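Local coordinates for protein particle-associated glycoside hydrolase (Acinetobacter phage Fri1, PDB 6C72) that probably depolymerises the capsular polysaccharide of its Acinetobacter baumannii host during virus entry, acting as a trimeric tailspike glycosidase, at residues A[424-429]-A[445-450]; A[378-383]-A[404-409]; A[409-414]-A[436-441]; A[418-423]-A[460-465]. All coordinates share one frame; numbering follows the deposited sequence.

Contact 1 of 4, residues A[424-429]-A[445-450]. With ZN (zinc ion), chain I.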
# COMPACT_ATOMS: atom_id res chain seq x y z
N GLU A 424 13.67 -11.75 2.44
CA GLU A 424 13.12 -11.96 3.77
C GLU A 424 11.72 -12.59 3.68
O GLU A 424 10.91 -12.19 2.84
CB GLU A 424 13.05 -10.63 4.52
CG GLU A 424 12.24 -10.64 5.79
CD GLU A 424 12.26 -9.28 6.48
OE1 GLU A 424 11.55 -8.37 5.99
OE2 GLU A 424 12.99 -9.13 7.48
N GLY A 425 11.45 -13.53 4.58
CA GLY A 425 10.13 -14.12 4.69
C GLY A 425 9.72 -15.04 3.56
O GLY A 425 8.53 -15.36 3.46
N ASN A 426 10.65 -15.46 2.71
CA ASN A 426 10.35 -16.24 1.52
C ASN A 426 10.33 -17.74 1.82
O ASN A 426 10.94 -18.21 2.77
CB ASN A 426 11.36 -15.93 0.41
CG ASN A 426 11.35 -14.46 0.02
OD1 ASN A 426 10.48 -14.02 -0.74
ND2 ASN A 426 12.28 -13.69 0.55
N ARG A 427 9.61 -18.49 0.97
CA ARG A 427 9.62 -19.95 1.00
C ARG A 427 10.39 -20.45 -0.21
O ARG A 427 9.94 -20.29 -1.35
CB ARG A 427 8.21 -20.52 1.03
CG ARG A 427 7.50 -20.23 2.31
CD ARG A 427 6.69 -21.42 2.71
NE ARG A 427 5.79 -21.80 1.62
CZ ARG A 427 4.69 -22.51 1.80
NH1 ARG A 427 4.37 -22.93 3.02
NH2 ARG A 427 3.91 -22.80 0.77
N PHE A 428 11.52 -21.10 0.04
CA PHE A 428 12.40 -21.59 -1.01
C PHE A 428 12.24 -23.10 -1.11
O PHE A 428 12.80 -23.85 -0.30
CB PHE A 428 13.85 -21.19 -0.72
CG PHE A 428 14.11 -19.70 -0.83
CD1 PHE A 428 13.94 -19.04 -2.04
CD2 PHE A 428 14.56 -18.98 0.26
CE1 PHE A 428 14.20 -17.66 -2.14
CE2 PHE A 428 14.82 -17.62 0.17
CZ PHE A 428 14.64 -16.96 -1.03
N GLN A 429 11.46 -23.56 -2.09
CA GLN A 429 11.30 -24.99 -2.32
C GLN A 429 12.35 -25.43 -3.32
O GLN A 429 12.26 -25.09 -4.51
CB GLN A 429 9.90 -25.34 -2.82
CG GLN A 429 9.71 -26.85 -2.91
CD GLN A 429 8.28 -27.26 -3.20
OE1 GLN A 429 7.59 -27.83 -2.35
NE2 GLN A 429 7.83 -26.99 -4.42
N GLY A 445 17.16 -11.91 5.61
CA GLY A 445 16.54 -12.08 6.91
C GLY A 445 16.16 -13.52 7.16
O GLY A 445 16.80 -14.45 6.65
N VAL A 446 15.12 -13.72 7.96
CA VAL A 446 14.54 -15.05 8.09
C VAL A 446 13.92 -15.45 6.76
O VAL A 446 13.19 -14.67 6.14
CB VAL A 446 13.50 -15.08 9.21
CG1 VAL A 446 12.77 -16.41 9.21
CG2 VAL A 446 14.16 -14.83 10.56
N ASN A 447 14.21 -16.67 6.32
CA ASN A 447 13.56 -17.30 5.17
C ASN A 447 13.33 -18.78 5.51
O ASN A 447 13.93 -19.32 6.44
CB ASN A 447 14.37 -17.15 3.87
CG ASN A 447 14.43 -15.70 3.38
OD1 ASN A 447 13.49 -15.20 2.75
ND2 ASN A 447 15.54 -15.02 3.67
N THR A 448 12.43 -19.42 4.77
CA THR A 448 12.13 -20.83 4.97
C THR A 448 12.70 -21.65 3.82
O THR A 448 12.35 -21.42 2.66
CB THR A 448 10.63 -21.06 5.10
OG1 THR A 448 10.15 -20.32 6.23
CG2 THR A 448 10.33 -22.56 5.32
N PHE A 449 13.52 -22.65 4.15
CA PHE A 449 14.17 -23.47 3.14
C PHE A 449 13.56 -24.87 3.16
O PHE A 449 13.51 -25.51 4.21
CB PHE A 449 15.68 -23.48 3.37
CG PHE A 449 16.27 -22.12 3.29
CD1 PHE A 449 16.68 -21.59 2.06
CD2 PHE A 449 16.35 -21.32 4.41
CE1 PHE A 449 17.20 -20.29 1.96
CE2 PHE A 449 16.87 -20.02 4.32
CZ PHE A 449 17.29 -19.50 3.09
N LEU A 450 13.03 -25.29 2.01
CA LEU A 450 12.29 -26.53 1.89
C LEU A 450 12.96 -27.45 0.88
O LEU A 450 13.65 -26.99 -0.04
CB LEU A 450 10.84 -26.28 1.47
CG LEU A 450 10.07 -25.38 2.43
CD1 LEU A 450 8.80 -24.85 1.76
CD2 LEU A 450 9.74 -26.18 3.68
ZN ZN I . 11.64 -7.37 8.21
O HOH W 1 13.74 -11.27 8.90
O HOH W 2 13.00 -7.60 10.26
O HOH W 3 12.17 -5.54 6.98

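Contact 2 of 4, residues A[378-383]-A[404-409]. With ZN (zinc ion), chain K.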
# COMPACT_ATOMS: atom_id res chain seq x y z
N GLU A 378 4.26 -15.84 -6.34
CA GLU A 378 4.62 -17.24 -6.57
C GLU A 378 5.42 -17.37 -7.86
O GLU A 378 5.12 -16.70 -8.85
CB GLU A 378 3.38 -18.12 -6.65
CG GLU A 378 2.51 -18.13 -5.41
CD GLU A 378 1.33 -19.08 -5.57
OE1 GLU A 378 1.54 -20.21 -6.05
OE2 GLU A 378 0.19 -18.68 -5.22
N PHE A 379 6.44 -18.23 -7.83
CA PHE A 379 7.31 -18.43 -8.99
C PHE A 379 7.41 -19.92 -9.29
O PHE A 379 7.79 -20.71 -8.41
CB PHE A 379 8.70 -17.84 -8.72
CG PHE A 379 8.69 -16.34 -8.59
CD1 PHE A 379 8.87 -15.53 -9.71
CD2 PHE A 379 8.51 -15.74 -7.35
CE1 PHE A 379 8.87 -14.13 -9.61
CE2 PHE A 379 8.51 -14.35 -7.24
CZ PHE A 379 8.68 -13.54 -8.38
N ASP A 380 7.03 -20.32 -10.52
CA ASP A 380 7.21 -21.70 -10.95
C ASP A 380 8.66 -22.02 -11.29
O ASP A 380 9.05 -23.20 -11.27
CB ASP A 380 6.34 -22.01 -12.18
CG ASP A 380 4.91 -22.31 -11.81
OD1 ASP A 380 4.57 -22.27 -10.62
OD2 ASP A 380 4.10 -22.57 -12.74
N THR A 381 9.45 -21.01 -11.64
CA THR A 381 10.83 -21.22 -12.04
C THR A 381 11.67 -20.09 -11.44
O THR A 381 11.28 -19.54 -10.40
CB THR A 381 10.93 -21.28 -13.58
OG1 THR A 381 12.26 -21.58 -14.00
CG2 THR A 381 10.45 -19.98 -14.24
N LEU A 382 12.80 -19.74 -12.06
CA LEU A 382 13.64 -18.64 -11.59
C LEU A 382 12.80 -17.40 -11.31
O LEU A 382 11.92 -17.03 -12.10
CB LEU A 382 14.68 -18.27 -12.64
CG LEU A 382 15.64 -19.32 -13.20
CD1 LEU A 382 16.41 -18.69 -14.34
CD2 LEU A 382 16.59 -19.85 -12.12
N ALA A 383 13.08 -16.74 -10.19
CA ALA A 383 12.41 -15.47 -9.94
C ALA A 383 12.93 -14.37 -10.87
O ALA A 383 12.14 -13.57 -11.38
CB ALA A 383 12.58 -15.05 -8.48
N TRP A 404 8.62 -22.09 -6.18
CA TRP A 404 8.17 -23.47 -6.18
C TRP A 404 9.21 -24.41 -6.77
O TRP A 404 9.24 -25.59 -6.43
CB TRP A 404 6.84 -23.62 -6.93
CG TRP A 404 5.65 -22.99 -6.24
CD1 TRP A 404 4.87 -21.96 -6.71
CD2 TRP A 404 5.09 -23.37 -4.97
NE1 TRP A 404 3.87 -21.67 -5.81
CE2 TRP A 404 3.99 -22.52 -4.74
CE3 TRP A 404 5.43 -24.32 -4.01
CZ2 TRP A 404 3.22 -22.60 -3.58
CZ3 TRP A 404 4.67 -24.41 -2.88
CH2 TRP A 404 3.57 -23.55 -2.66
N GLY A 405 10.07 -23.90 -7.67
CA GLY A 405 11.07 -24.75 -8.30
C GLY A 405 10.49 -25.86 -9.15
O GLY A 405 11.08 -26.94 -9.22
N LYS A 406 9.36 -25.63 -9.80
CA LYS A 406 8.77 -26.65 -10.64
C LYS A 406 9.62 -26.89 -11.88
O LYS A 406 9.77 -28.04 -12.33
CB LYS A 406 7.34 -26.25 -11.03
CG LYS A 406 6.41 -26.08 -9.82
CD LYS A 406 5.02 -25.58 -10.20
CE LYS A 406 4.21 -25.21 -8.95
NZ LYS A 406 2.97 -24.42 -9.26
N ASP A 407 10.20 -25.84 -12.44
CA ASP A 407 11.06 -25.98 -13.61
C ASP A 407 12.52 -25.88 -13.20
O ASP A 407 13.12 -26.86 -12.77
CB ASP A 407 10.72 -24.92 -14.66
CG ASP A 407 11.23 -25.29 -16.04
OD1 ASP A 407 11.74 -26.42 -16.21
OD2 ASP A 407 11.12 -24.45 -16.96
N LEU A 408 13.12 -24.69 -13.36
CA LEU A 408 14.49 -24.47 -12.91
C LEU A 408 14.54 -24.27 -11.40
O LEU A 408 13.63 -23.70 -10.79
CB LEU A 408 15.11 -23.28 -13.63
CG LEU A 408 15.27 -23.47 -15.14
CD1 LEU A 408 15.94 -22.26 -15.79
CD2 LEU A 408 16.04 -24.75 -15.45
N LYS A 409 15.62 -24.75 -10.79
CA LYS A 409 15.76 -24.75 -9.34
C LYS A 409 16.52 -23.55 -8.78
O LYS A 409 16.64 -23.43 -7.56
CB LYS A 409 16.47 -26.03 -8.90
CG LYS A 409 15.80 -27.32 -9.36
CD LYS A 409 14.53 -27.56 -8.59
CE LYS A 409 13.93 -28.92 -8.90
NZ LYS A 409 12.74 -29.17 -8.03
ZN ZN K . 0.25 -21.70 -6.83
O HOH W 4 10.90 -21.31 -8.20
O HOH W 5 12.44 -21.67 -16.81

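Contact 3 of 4, residues A[409-414]-A[436-441]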
# COMPACT_ATOMS: atom_id res chain seq x y z
N LYS A 409 15.62 -24.75 -10.79
CA LYS A 409 15.76 -24.75 -9.34
C LYS A 409 16.52 -23.55 -8.78
O LYS A 409 16.64 -23.43 -7.56
CB LYS A 409 16.47 -26.03 -8.90
CG LYS A 409 15.80 -27.32 -9.36
CD LYS A 409 14.53 -27.56 -8.59
CE LYS A 409 13.93 -28.92 -8.90
NZ LYS A 409 12.74 -29.17 -8.03
N GLY A 410 17.06 -22.68 -9.63
CA GLY A 410 17.85 -21.57 -9.15
C GLY A 410 17.02 -20.40 -8.66
O GLY A 410 15.81 -20.31 -8.87
N PHE A 411 17.68 -19.49 -7.95
CA PHE A 411 17.00 -18.26 -7.57
C PHE A 411 16.95 -17.28 -8.73
O PHE A 411 15.93 -16.60 -8.94
CB PHE A 411 17.67 -17.62 -6.35
CG PHE A 411 17.15 -16.25 -6.01
CD1 PHE A 411 16.02 -16.10 -5.24
CD2 PHE A 411 17.81 -15.12 -6.46
CE1 PHE A 411 15.54 -14.85 -4.91
CE2 PHE A 411 17.34 -13.86 -6.15
CZ PHE A 411 16.20 -13.72 -5.38
N SER A 412 18.03 -17.19 -9.50
CA SER A 412 18.13 -16.21 -10.56
C SER A 412 19.16 -16.69 -11.56
O SER A 412 19.93 -17.61 -11.29
CB SER A 412 18.50 -14.82 -10.01
OG SER A 412 19.75 -14.85 -9.35
N TYR A 413 19.15 -16.07 -12.72
CA TYR A 413 20.15 -16.30 -13.75
C TYR A 413 20.83 -14.97 -14.04
O TYR A 413 20.15 -13.97 -14.27
CB TYR A 413 19.50 -16.88 -15.02
CG TYR A 413 20.36 -16.72 -16.25
CD1 TYR A 413 21.49 -17.52 -16.45
CD2 TYR A 413 20.06 -15.76 -17.21
CE1 TYR A 413 22.29 -17.36 -17.56
CE2 TYR A 413 20.84 -15.59 -18.33
CZ TYR A 413 21.95 -16.39 -18.51
OH TYR A 413 22.73 -16.21 -19.63
N ASN A 414 22.16 -14.96 -13.99
CA ASN A 414 22.95 -13.82 -14.48
C ASN A 414 22.54 -12.51 -13.80
O ASN A 414 22.56 -11.45 -14.42
CB ASN A 414 22.81 -13.71 -16.01
CG ASN A 414 23.89 -12.85 -16.64
OD1 ASN A 414 25.03 -12.81 -16.18
ND2 ASN A 414 23.52 -12.15 -17.72
N ASN A 436 25.76 -18.86 -7.07
CA ASN A 436 24.99 -17.65 -7.35
C ASN A 436 25.53 -16.52 -6.48
O ASN A 436 25.31 -16.50 -5.27
CB ASN A 436 23.51 -17.86 -7.08
CG ASN A 436 22.67 -16.70 -7.60
OD1 ASN A 436 23.19 -15.60 -7.79
ND2 ASN A 436 21.39 -16.94 -7.86
N ILE A 437 26.15 -15.53 -7.13
CA ILE A 437 26.78 -14.43 -6.43
C ILE A 437 25.77 -13.61 -5.63
O ILE A 437 26.14 -12.94 -4.67
CB ILE A 437 27.54 -13.55 -7.44
CG1 ILE A 437 28.45 -12.54 -6.72
CG2 ILE A 437 26.55 -12.87 -8.43
CD1 ILE A 437 29.37 -11.80 -7.64
N VAL A 438 24.48 -13.67 -6.00
CA VAL A 438 23.46 -12.96 -5.24
C VAL A 438 23.50 -13.38 -3.77
O VAL A 438 23.26 -12.55 -2.88
CB VAL A 438 22.06 -13.21 -5.85
CG1 VAL A 438 20.93 -12.72 -4.93
CG2 VAL A 438 21.93 -12.57 -7.23
N ALA A 439 23.83 -14.64 -3.50
CA ALA A 439 23.87 -15.10 -2.12
C ALA A 439 24.95 -14.41 -1.30
O ALA A 439 24.82 -14.35 -0.08
CB ALA A 439 24.07 -16.62 -2.08
N THR A 440 25.98 -13.85 -1.94
CA THR A 440 27.01 -13.12 -1.21
C THR A 440 26.78 -11.61 -1.23
O THR A 440 27.54 -10.88 -0.59
CB THR A 440 28.42 -13.42 -1.76
OG1 THR A 440 28.60 -12.77 -3.02
CG2 THR A 440 28.63 -14.92 -1.94
N GLN A 441 25.76 -11.14 -1.93
CA GLN A 441 25.51 -9.72 -2.11
C GLN A 441 24.30 -9.23 -1.33
O GLN A 441 24.37 -8.18 -0.70
CB GLN A 441 25.29 -9.40 -3.59
CG GLN A 441 26.48 -9.64 -4.47
CD GLN A 441 26.12 -9.43 -5.93
OE1 GLN A 441 24.97 -9.66 -6.33
NE2 GLN A 441 27.08 -8.99 -6.72
O HOH W 6 20.65 -19.52 -8.06
O HOH W 7 22.25 -14.74 -10.37

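Contact 4 of 4, residues A[418-423]-A[460-465]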
# COMPACT_ATOMS: atom_id res chain seq x y z
N THR A 418 22.75 -5.64 -4.72
CA THR A 418 23.59 -5.10 -3.66
C THR A 418 22.97 -5.47 -2.32
O THR A 418 21.92 -6.11 -2.25
CB THR A 418 23.75 -3.58 -3.79
OG1 THR A 418 22.63 -2.92 -3.20
CG2 THR A 418 23.86 -3.17 -5.25
N GLY A 419 23.65 -5.07 -1.25
CA GLY A 419 23.17 -5.34 0.09
C GLY A 419 21.89 -4.63 0.44
O GLY A 419 21.26 -5.00 1.44
N ASP A 420 21.48 -3.64 -0.35
CA ASP A 420 20.22 -2.97 -0.13
C ASP A 420 19.06 -3.69 -0.80
O ASP A 420 17.95 -3.15 -0.84
CB ASP A 420 20.32 -1.51 -0.58
CG ASP A 420 21.34 -0.73 0.23
OD1 ASP A 420 21.33 -0.87 1.48
OD2 ASP A 420 22.18 -0.02 -0.36
N PHE A 421 19.29 -4.88 -1.33
CA PHE A 421 18.25 -5.79 -1.81
C PHE A 421 17.98 -6.81 -0.69
O PHE A 421 18.83 -7.66 -0.40
CB PHE A 421 18.69 -6.47 -3.10
CG PHE A 421 17.61 -7.28 -3.79
CD1 PHE A 421 16.57 -6.65 -4.46
CD2 PHE A 421 17.66 -8.66 -3.80
CE1 PHE A 421 15.58 -7.39 -5.10
CE2 PHE A 421 16.67 -9.40 -4.45
CZ PHE A 421 15.63 -8.76 -5.10
N LEU A 422 16.81 -6.72 -0.06
CA LEU A 422 16.47 -7.51 1.11
C LEU A 422 15.63 -8.73 0.72
O LEU A 422 14.58 -8.58 0.08
CB LEU A 422 15.73 -6.67 2.15
CG LEU A 422 15.25 -7.41 3.41
CD1 LEU A 422 16.43 -8.06 4.13
CD2 LEU A 422 14.53 -6.47 4.34
N ILE A 423 16.09 -9.90 1.13
CA ILE A 423 15.43 -11.18 0.87
C ILE A 423 14.98 -11.75 2.21
O ILE A 423 15.81 -12.17 3.03
CB ILE A 423 16.37 -12.14 0.13
CG1 ILE A 423 16.77 -11.53 -1.22
CG2 ILE A 423 15.75 -13.54 0.00
CD1 ILE A 423 17.72 -12.36 -2.02
N ASP A 460 23.22 -9.38 7.36
CA ASP A 460 22.91 -7.99 7.05
C ASP A 460 24.03 -7.38 6.22
O ASP A 460 25.20 -7.41 6.62
CB ASP A 460 22.69 -7.18 8.33
CG ASP A 460 22.12 -5.79 8.06
OD1 ASP A 460 21.64 -5.53 6.92
OD2 ASP A 460 22.17 -4.95 9.00
N ARG A 461 23.67 -6.84 5.04
CA ARG A 461 24.61 -6.16 4.16
C ARG A 461 24.07 -4.79 3.73
O ARG A 461 24.52 -4.22 2.73
CB ARG A 461 24.92 -7.04 2.93
CG ARG A 461 25.40 -8.46 3.30
CD ARG A 461 25.91 -9.24 2.10
NE ARG A 461 26.54 -10.51 2.48
CZ ARG A 461 26.07 -11.71 2.15
NH1 ARG A 461 24.96 -11.82 1.44
NH2 ARG A 461 26.71 -12.82 2.53
N ARG A 462 23.10 -4.27 4.47
CA ARG A 462 22.50 -3.00 4.09
C ARG A 462 23.44 -1.84 4.39
O ARG A 462 24.21 -1.86 5.35
CB ARG A 462 21.17 -2.81 4.82
CG ARG A 462 20.06 -3.78 4.39
CD ARG A 462 18.89 -3.71 5.38
NE ARG A 462 19.36 -4.12 6.70
CZ ARG A 462 18.82 -3.71 7.84
NH1 ARG A 462 17.78 -2.87 7.83
NH2 ARG A 462 19.32 -4.13 9.00
N THR A 463 23.32 -0.79 3.57
CA THR A 463 24.18 0.37 3.73
C THR A 463 23.88 1.13 5.02
O THR A 463 24.80 1.64 5.67
CB THR A 463 24.03 1.29 2.51
OG1 THR A 463 24.41 0.58 1.32
CG2 THR A 463 24.91 2.51 2.64
N ILE A 464 22.61 1.20 5.41
CA ILE A 464 22.23 1.98 6.58
C ILE A 464 22.94 1.47 7.83
O ILE A 464 23.21 2.23 8.76
CB ILE A 464 20.69 1.97 6.75
CG1 ILE A 464 20.26 2.88 7.88
CG2 ILE A 464 20.16 0.57 7.02
CD1 ILE A 464 20.49 4.31 7.58
N THR A 465 23.26 0.18 7.87
CA THR A 465 23.90 -0.44 9.02
C THR A 465 25.38 -0.71 8.80
O THR A 465 26.00 -1.41 9.62
CB THR A 465 23.19 -1.75 9.35
OG1 THR A 465 23.11 -2.54 8.15
CG2 THR A 465 21.80 -1.51 9.91
O HOH W 8 20.19 1.00 3.36

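Contact 1 of 4, residues A[424-429]-A[445-450]
Asn426 and Asn447 lie on successive coils of a parallel beta-helix, and their side chains stack side by side as neighbouring rungs of an asparagine ladder. Their amide planes are only 13° apart. Asn426 ND2 donates to Asn447 OD1 over 2.9 Å, and Asn426 N grips the same oxygen, tilted 22° from the carbonyl plane. Asn426 ND2 also serves Phe398 O and its OD1 accepts from Asn401 N, while Asn447 ND2 reaches Ile423 O, so the ladder is tied to the backbone at the bend of each coil.

Backbone bonds carry the same stacking along the strands. Thr448 N donates to Asn426 O, Phe428 N to Thr448 O, and Leu450 N to Phe428 O at 2.7 Å, a parallel register that pairs Phe428 with Phe449 and Gln429 with Leu450. At the break in strand 422-429, Gly425, whose positive phi suits glycine, donates from N to Val446 O.

Aromatic packing supplies the third element. Phe428 and Phe449 share one face of the coil, with planes at 26° but slid apart, so that the rings barely overlap; Phe428 CD2 nevertheless comes within 3.4 Å of Phe449 CE1. Both rings project from chi1 near -60°, beside the backbone N, which sets them along the same direction. Asn447 CB adds to this layer, 3.8 Å from Phe428 CE2.

Beside Gly425, the extended side chain of Glu424 holds a zinc ion with both carboxylate oxygens. A water donates to Glu424 OE2 over 2.7 Å and accepts from Val446 N.

Contact 2 of 4, residues A[378-383]-A[404-409]
Trp404 and Glu378 meet through a single polar link: the indole NE1 donates to Glu378 OE1 over 2.8 Å, on the anti side of the carboxylate. The oxygen lies close to the indole plane, and the carboxylate stands at 74° to that ring. The same OE1 binds a zinc ion at 2.1 Å, so one oxygen serves both metal and tryptophan, and the indole probably steadies this zinc ligand.

Next to it, Lys406 stretches its extended chain over the carboxylate of Asp380, and its NZ makes a salt bridge to OD1 at 3.0 Å from above the carboxylate plane. Gly357 N holds OD2. With chi1 of -176°, Thr381 OG1 lies beside its own carbonyl carbon, where it accepts from Leu408 N at 3.3 Å, and a water joins it to Asp407 OD2, an oxygen that also pairs with Lys358. Leu382 CD1 touches Leu408 CD1 at 3.9 Å.

Backbone bonds position these side chains. Phe379 O accepts from Trp404 N, and Asp380 O takes Asp407 N, with Lys406 N as a weak second donor. The loop 404-409 thereby closes over the end of strand 378-379, which runs between strands 354-357 and 402-403 of neighbouring coils.

Contact 3 of 4, residues A[409-414]-A[436-441]
Phe411 presents its ring to Val438, the two side chains crossing at about a right angle, with CE2 of the ring 4.0 Å from Val438 CG1. A chi1 of 172° swings the ring away from its own backbone N and into the core, where it stacks on Phe433 and meets Phe398 edge-to-face. Asn436 ND2 lies near the plane of the ring, off its edge. A water accepts from Phe411 N at 3.0 Å and from Asn436 ND2 at 2.7 Å, linking the backbone of one segment to the amide of the other.

Ser412, the next residue, begins the short strand 412-413 and turns its hydroxyl to the same amide: Asn436 ND2 donates to Ser412 OG over 3.0 Å, nearly straight at 167° and close to the amide plane. In the connection between strands 422-429 and 443-444 of the parallel beta-helix, Asn436 precedes the turn into a short, weakly bonded helix of about 438-441. Its OD1 accepts a capping bond from Val438 N at 2.9 Å, the donor standing above the carbonyl plane. Both ends of the amide are therefore occupied, ND2 by Ser412 OG and a water, OD1 by Val438 N and a second water. That second water accepts from Ser412 OG at 2.7 Å. Val438 CG2 rests 3.8 Å from Ser412 OG.

Contact 4 of 4, residues A[418-423]-A[460-465]
Asp420 faces Thr463 as a two-pronged acceptor. Its OD1 takes Thr463 N over 2.9 Å in an almost perfectly straight bond, and its OD2 takes the hydroxyl OG1 of the same threonine, also at 2.9 Å. Both donors arrive on the syn sides, so the carboxylate clasps Thr463 through both its amide and its hydroxyl, while a water donates to OD1 and accepts from Ile464 N. With chi1 of -60°, Thr463 carries OG1 beside its own backbone N, which lets hydroxyl and amide reach the carboxylate together.

Arg462 has another orientation: its aliphatic part passes the backbone, CG lying 3.4 Å from Gly419 O, whereas its guanidinium turns away at the bend of chi3 to grip Asp460 side-on. NE holds Asp460 OD1 at 2.7 Å and NH2 holds OD2. Arg462 N reaches that OD1 from the opposite face in an Asx turn, fixing the loop that bears Thr463.

Between these side chains the backbones come close, Gly419 CA making a C-H...O contact of 3.2 Å to Arg461 O. Gly419 belongs to a type I turn from Thr418 to Phe421, in which Thr418 OG1 accepts from Asp420 N as an ST turn.

Val446 of the third subunit packs on Asp420 and Thr463, and Tyr468 of the second subunit hydrogen-bonds to Asp460. The turn leads into strand 422-429, flanked by strands 396-399 and 443-444, and the loop 460-465 belongs to the connection from strand 448-450 to strand 475-478.

In the fold
The four contacts follow the last coils of the beta-helix. Contact 2 precedes contact 1, their centres about 14 Å apart, and Gln429 NE2 reaches Trp404 O between them; each also carries a zinc-binding glutamate. Contact 3 shares Lys409 with contact 2, and Ala383 N probably bonds to Phe411 O. Toward contact 1, Phe411 packs on Phe428. Contact 4 encloses contact 1 along the chain, their centres about 17 Å apart, and Ile423 O of its strand probably accepts from Gly445 N. Arg461 ties contact 4 to contact 3 through Ala439 O. Contacts 2 and 4 do not touch, their nearest atoms about 8 Å apart.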